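Local atomic coordinates of metallo-beta-lactamase family protein (Staphylococcus aureus, PDB entry 3R2U), a protein that binds an iron(III) ion in a metallo-beta-lactamase domain and, having a rhodanese-like domain as well, probably works in sulfur chemistry like the related persulfide dioxygenases. Residues T79-D84 with T144-S149; N99-G104 with H120-N125. All coordinates share one frame; numbering follows the deposited sequence. Where two conformers were deposited one is given.

Contact 1: residues T79-D84 with T144-S149. With FE (Fe (III) ion), chain E.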
# COMPACT_ATOMS: atom_id res chain seq x y z
N THR A 79 11.23 -0.13 30.50
CA THR A 79 11.06 -0.89 31.73
C THR A 79 12.29 -1.65 32.23
O THR A 79 12.45 -1.85 33.44
CB THR A 79 9.86 -1.84 31.62
OG1 THR A 79 10.07 -2.77 30.55
CG2 THR A 79 8.56 -1.02 31.32
N HIS A 80 13.15 -2.09 31.31
CA HIS A 80 14.34 -2.87 31.66
C HIS A 80 15.18 -3.13 30.43
O HIS A 80 14.79 -2.75 29.31
CB HIS A 80 13.93 -4.22 32.29
CG HIS A 80 13.18 -5.14 31.37
ND1 HIS A 80 11.90 -4.88 30.94
CD2 HIS A 80 13.52 -6.35 30.86
CE1 HIS A 80 11.50 -5.87 30.16
NE2 HIS A 80 12.46 -6.78 30.10
N ILE A 81 16.34 -3.76 30.63
CA ILE A 81 17.24 -4.10 29.54
C ILE A 81 16.64 -5.34 28.84
O ILE A 81 16.65 -6.43 29.38
CB ILE A 81 18.69 -4.39 30.05
CG1 ILE A 81 19.22 -3.19 30.85
CG2 ILE A 81 19.60 -4.71 28.90
CD1 ILE A 81 20.66 -3.36 31.39
N HIS A 82 16.09 -5.13 27.65
CA HIS A 82 15.40 -6.20 26.93
C HIS A 82 16.27 -7.26 26.34
O HIS A 82 17.39 -6.99 25.90
CB HIS A 82 14.50 -5.60 25.85
CG HIS A 82 13.45 -4.70 26.41
ND1 HIS A 82 12.39 -5.18 27.14
CD2 HIS A 82 13.31 -3.35 26.37
CE1 HIS A 82 11.63 -4.16 27.51
NE2 HIS A 82 12.17 -3.05 27.06
N ALA A 83 15.75 -8.48 26.35
CA ALA A 83 16.45 -9.65 25.82
C ALA A 83 15.80 -10.15 24.54
O ALA A 83 16.35 -11.03 23.89
CB ALA A 83 16.44 -10.77 26.85
N ASP A 84 14.68 -9.58 24.15
CA ASP A 84 13.92 -10.14 23.04
C ASP A 84 13.54 -9.20 21.90
O ASP A 84 12.79 -9.58 21.00
CB ASP A 84 12.70 -10.90 23.59
CG ASP A 84 12.02 -10.15 24.69
OD1 ASP A 84 12.24 -8.93 24.82
OD2 ASP A 84 11.25 -10.77 25.44
N THR A 144 14.59 -9.08 35.80
CA THR A 144 15.95 -8.56 35.77
C THR A 144 16.15 -7.77 37.05
O THR A 144 15.16 -7.29 37.64
CB THR A 144 16.25 -7.63 34.59
OG1 THR A 144 15.49 -6.42 34.73
CG2 THR A 144 15.97 -8.32 33.28
N PRO A 145 17.41 -7.61 37.50
CA PRO A 145 17.63 -6.86 38.73
C PRO A 145 17.25 -5.37 38.64
O PRO A 145 16.94 -4.75 39.67
CB PRO A 145 19.15 -7.03 38.99
CG PRO A 145 19.61 -8.13 38.03
CD PRO A 145 18.67 -8.08 36.88
N GLU A 146 17.26 -4.82 37.42
CA GLU A 146 16.97 -3.40 37.23
C GLU A 146 15.53 -3.08 36.83
O GLU A 146 15.18 -1.91 36.75
CB GLU A 146 17.91 -2.76 36.19
CG GLU A 146 17.53 -2.99 34.71
CD GLU A 146 17.75 -4.41 34.22
OE1 GLU A 146 18.54 -5.15 34.84
OE2 GLU A 146 17.15 -4.77 33.20
N SER A 147 14.71 -4.10 36.59
CA SER A 147 13.33 -3.91 36.13
C SER A 147 12.55 -2.92 36.94
O SER A 147 12.50 -3.01 38.15
CB SER A 147 12.53 -5.23 36.11
OG SER A 147 12.89 -6.04 35.01
N ILE A 148 11.92 -1.99 36.23
CA ILE A 148 11.06 -1.01 36.83
C ILE A 148 9.71 -1.03 36.14
O ILE A 148 9.60 -1.43 34.99
CB ILE A 148 11.68 0.42 36.77
CG1 ILE A 148 12.03 0.81 35.34
CG2 ILE A 148 12.92 0.52 37.71
CD1 ILE A 148 12.54 2.23 35.21
N SER A 149 8.68 -0.64 36.89
CA SER A 149 7.33 -0.53 36.38
C SER A 149 6.86 0.91 36.58
O SER A 149 7.32 1.59 37.51
CB SER A 149 6.42 -1.50 37.12
OG SER A 149 6.74 -2.84 36.79
FE FE E . 12.51 -8.96 29.16
O HOH W 1 14.88 -8.89 29.26
O HOH W 2 12.49 -7.80 27.19
O HOH W 3 12.59 -10.83 28.09

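Contact 2: residues N99-G104 with H120-N125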
# COMPACT_ATOMS: atom_id res chain seq x y z
N ASN A 99 13.48 13.56 26.15
CA ASN A 99 14.01 13.13 27.43
C ASN A 99 13.76 11.64 27.53
O ASN A 99 12.67 11.19 27.21
CB ASN A 99 13.31 13.85 28.57
CG ASN A 99 13.72 15.30 28.67
OD1 ASN A 99 12.90 16.19 28.58
ND2 ASN A 99 14.99 15.54 28.81
N ILE A 100 14.77 10.86 27.91
CA ILE A 100 14.59 9.43 28.07
C ILE A 100 14.86 9.01 29.50
O ILE A 100 15.69 9.60 30.19
CB ILE A 100 15.39 8.59 27.06
CG1 ILE A 100 16.90 8.82 27.21
CG2 ILE A 100 14.93 8.96 25.63
CD1 ILE A 100 17.73 7.76 26.48
N TYR A 101 14.11 8.01 29.94
CA TYR A 101 14.13 7.52 31.31
C TYR A 101 14.36 6.03 31.29
O TYR A 101 13.60 5.29 30.67
CB TYR A 101 12.79 7.86 32.00
CG TYR A 101 12.50 9.35 31.95
CD1 TYR A 101 11.99 9.93 30.80
CD2 TYR A 101 12.77 10.17 33.04
CE1 TYR A 101 11.76 11.28 30.72
CE2 TYR A 101 12.53 11.54 32.98
CZ TYR A 101 12.02 12.08 31.81
OH TYR A 101 11.77 13.43 31.70
N VAL A 102 15.45 5.61 31.93
CA VAL A 102 15.77 4.20 32.02
C VAL A 102 16.15 3.92 33.47
O VAL A 102 16.47 4.83 34.24
CB VAL A 102 16.91 3.80 31.07
CG1 VAL A 102 16.56 4.12 29.62
CG2 VAL A 102 18.22 4.44 31.49
N SER A 103 16.12 2.66 33.86
CA SER A 103 16.43 2.30 35.21
C SER A 103 17.88 2.55 35.65
O SER A 103 18.85 2.16 34.98
CB SER A 103 16.10 0.82 35.44
OG SER A 103 16.44 0.42 36.78
N GLY A 104 18.00 3.20 36.81
CA GLY A 104 19.28 3.37 37.49
C GLY A 104 19.32 2.43 38.69
O GLY A 104 20.14 2.60 39.57
N HIS A 120 17.98 10.10 31.80
CA HIS A 120 17.58 10.13 33.21
C HIS A 120 17.59 8.72 33.75
O HIS A 120 16.86 7.87 33.25
CB HIS A 120 16.18 10.73 33.39
CG HIS A 120 16.09 12.16 33.00
ND1 HIS A 120 15.79 12.56 31.71
CD2 HIS A 120 16.29 13.30 33.71
CE1 HIS A 120 15.80 13.88 31.65
NE2 HIS A 120 16.10 14.35 32.85
N PHE A 121 18.43 8.46 34.74
CA PHE A 121 18.48 7.16 35.38
C PHE A 121 17.56 7.26 36.57
O PHE A 121 17.87 7.92 37.55
CB PHE A 121 19.91 6.83 35.79
CG PHE A 121 20.83 6.68 34.63
CD1 PHE A 121 21.54 7.76 34.14
CD2 PHE A 121 20.98 5.46 34.01
CE1 PHE A 121 22.39 7.62 33.05
CE2 PHE A 121 21.83 5.31 32.93
CZ PHE A 121 22.54 6.38 32.46
N VAL A 122 16.40 6.63 36.47
CA VAL A 122 15.40 6.75 37.51
C VAL A 122 15.46 5.66 38.55
O VAL A 122 15.93 4.55 38.30
CB VAL A 122 13.97 6.84 36.90
CG1 VAL A 122 13.87 8.09 36.03
CG2 VAL A 122 13.61 5.58 36.08
N GLN A 123 14.97 5.97 39.75
CA GLN A 123 14.95 5.01 40.83
C GLN A 123 13.58 4.90 41.45
O GLN A 123 12.70 5.71 41.18
CB GLN A 123 15.99 5.43 41.86
CG GLN A 123 17.40 5.27 41.31
CD GLN A 123 18.47 5.57 42.30
OE1 GLN A 123 18.29 6.38 43.21
NE2 GLN A 123 19.61 4.91 42.14
N HIS A 124 13.41 3.90 42.29
CA HIS A 124 12.18 3.67 43.00
C HIS A 124 11.62 4.98 43.59
O HIS A 124 12.34 5.76 44.21
CB HIS A 124 12.41 2.65 44.11
CG HIS A 124 11.17 2.27 44.84
ND1 HIS A 124 10.19 1.50 44.27
CD2 HIS A 124 10.77 2.52 46.11
CE1 HIS A 124 9.21 1.32 45.14
NE2 HIS A 124 9.54 1.93 46.27
N ASN A 125 10.33 5.22 43.37
CA ASN A 125 9.64 6.42 43.88
C ASN A 125 9.83 7.72 43.11
O ASN A 125 9.18 8.70 43.44
CB ASN A 125 9.91 6.67 45.38
CG ASN A 125 8.82 6.12 46.27
OD1 ASN A 125 7.82 5.61 45.80
ND2 ASN A 125 9.00 6.27 47.57

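Contact 1: residues T79-D84 with T144-S149
Two torsions fold the side chain of Glu-146 back onto the loop 79-84: chi1 of 81° sets CG between the backbone N and the carbonyl carbon, and chi2 of -72° bends the chain so that the carboxylate lies across the start of Ile-81. There OE2, met on its anti side and somewhat out of the carboxylate plane, accepts the backbone N of Ile-81 at 2.9 Å. The same oxygen lies against CG1 of Ile-81 and CB of His-80. The backbones themselves join two residues before Ile-81, where the N of Ile-148 donates an almost straight bond of 2.8 Å to Thr-79 O. In the type I turn that opens the other segment, Thr-144 OG1 and Ser-147 OG share a short hydrogen bond of 2.6 Å, and Ser-147 OG comes within 3.4 Å of His-80 CB.

His-80, Ile-81, His-82, Ala-83 and Asp-84 form the His-x-His-x-Asp stretch by which the metallo-beta-lactamase fold is recognised. Here His-80 NE2 binds the iron at 2.4 Å, with His-143 and Asp-169 as the other protein ligands. The ring is held in second shell by Thr-79, whose OG1 accepts ND1 of His-80 at 2.8 Å close to the ring plane, which restricts its rotation. His-82 and Asp-84 reach the metal through water: iron-bound water 2 is hydrogen-bonded to His-82 ND1 and donates to Asp-84 OD1, while water 3 donates to OD2 of that aspartate. His-82 is hydrogen-bonded through NE2 to OD1 of Asp-54, which also accepts the backbone N of Thr-79.

Contact 2: residues N99-G104 with H120-N125
The carbonyl oxygen of Ile-100 is gripped twice by His-120: its backbone N donates a firm bond of 2.8 Å to Ile-100 O, and its ring ND1 adds a weak, bent one of 3.3 Å to that oxygen. The second bond is possible because chi1 of -65° leaves CG of His-120 beside its own backbone N, bringing the ring edge round to Ile-100. Turned this way, the imidazole lies alongside the phenol of Tyr-101 in an offset stack, with planes 11° apart and centroids 4.6 Å apart. The slide leaves little overlap, Tyr-101 CE2 sitting over the imidazole face. At the ring edge of His-120, Asn-99 ND2 comes to 3.4 Å from CE1.

The backbone is that of a parallel pair: strand 120-122 is one of the two outermost strands of a six-stranded mixed sheet and runs beside strand 99-103, joined to it by a connection without a helix. The ladder goes on as Val-102 N donates to His-120 O at 3.0 Å and Val-122 N to Val-102 O at 2.9 Å. On the side of the sheet away from the aromatic pair, Val-102 CG2 packs against Phe-121 CD2 at 3.9 Å, the two side chains pointing the same way. Past the strand end, Gly-104 N donates to Val-122 O, while the amide of the extended Gln-123 reaches Gly-104 O in a long, weak bond.

Overall arrangement
A single fold places two different chemistries about 12 Å apart, centre to centre. Contact 1 is wholly buried and joins the metal-binding loop after strand 72-77 of one six-stranded sheet to the start of strand 148-153 of a second, through a carboxylate as well as one backbone bond. Contact 2 lies further out, at the edge of the first sheet, where a regular backbone ladder does most of the work and aromatic side chains, at least partly exposed, flank it. The two touch directly: Ser-103 OG is probably hydrogen-bonded to Glu-146 O at 2.7 Å, and Ile-148 CD1 packs on Val-122 CG2, so that strands 99-103 and 120-122 meet the segment following the iron ligand His-143.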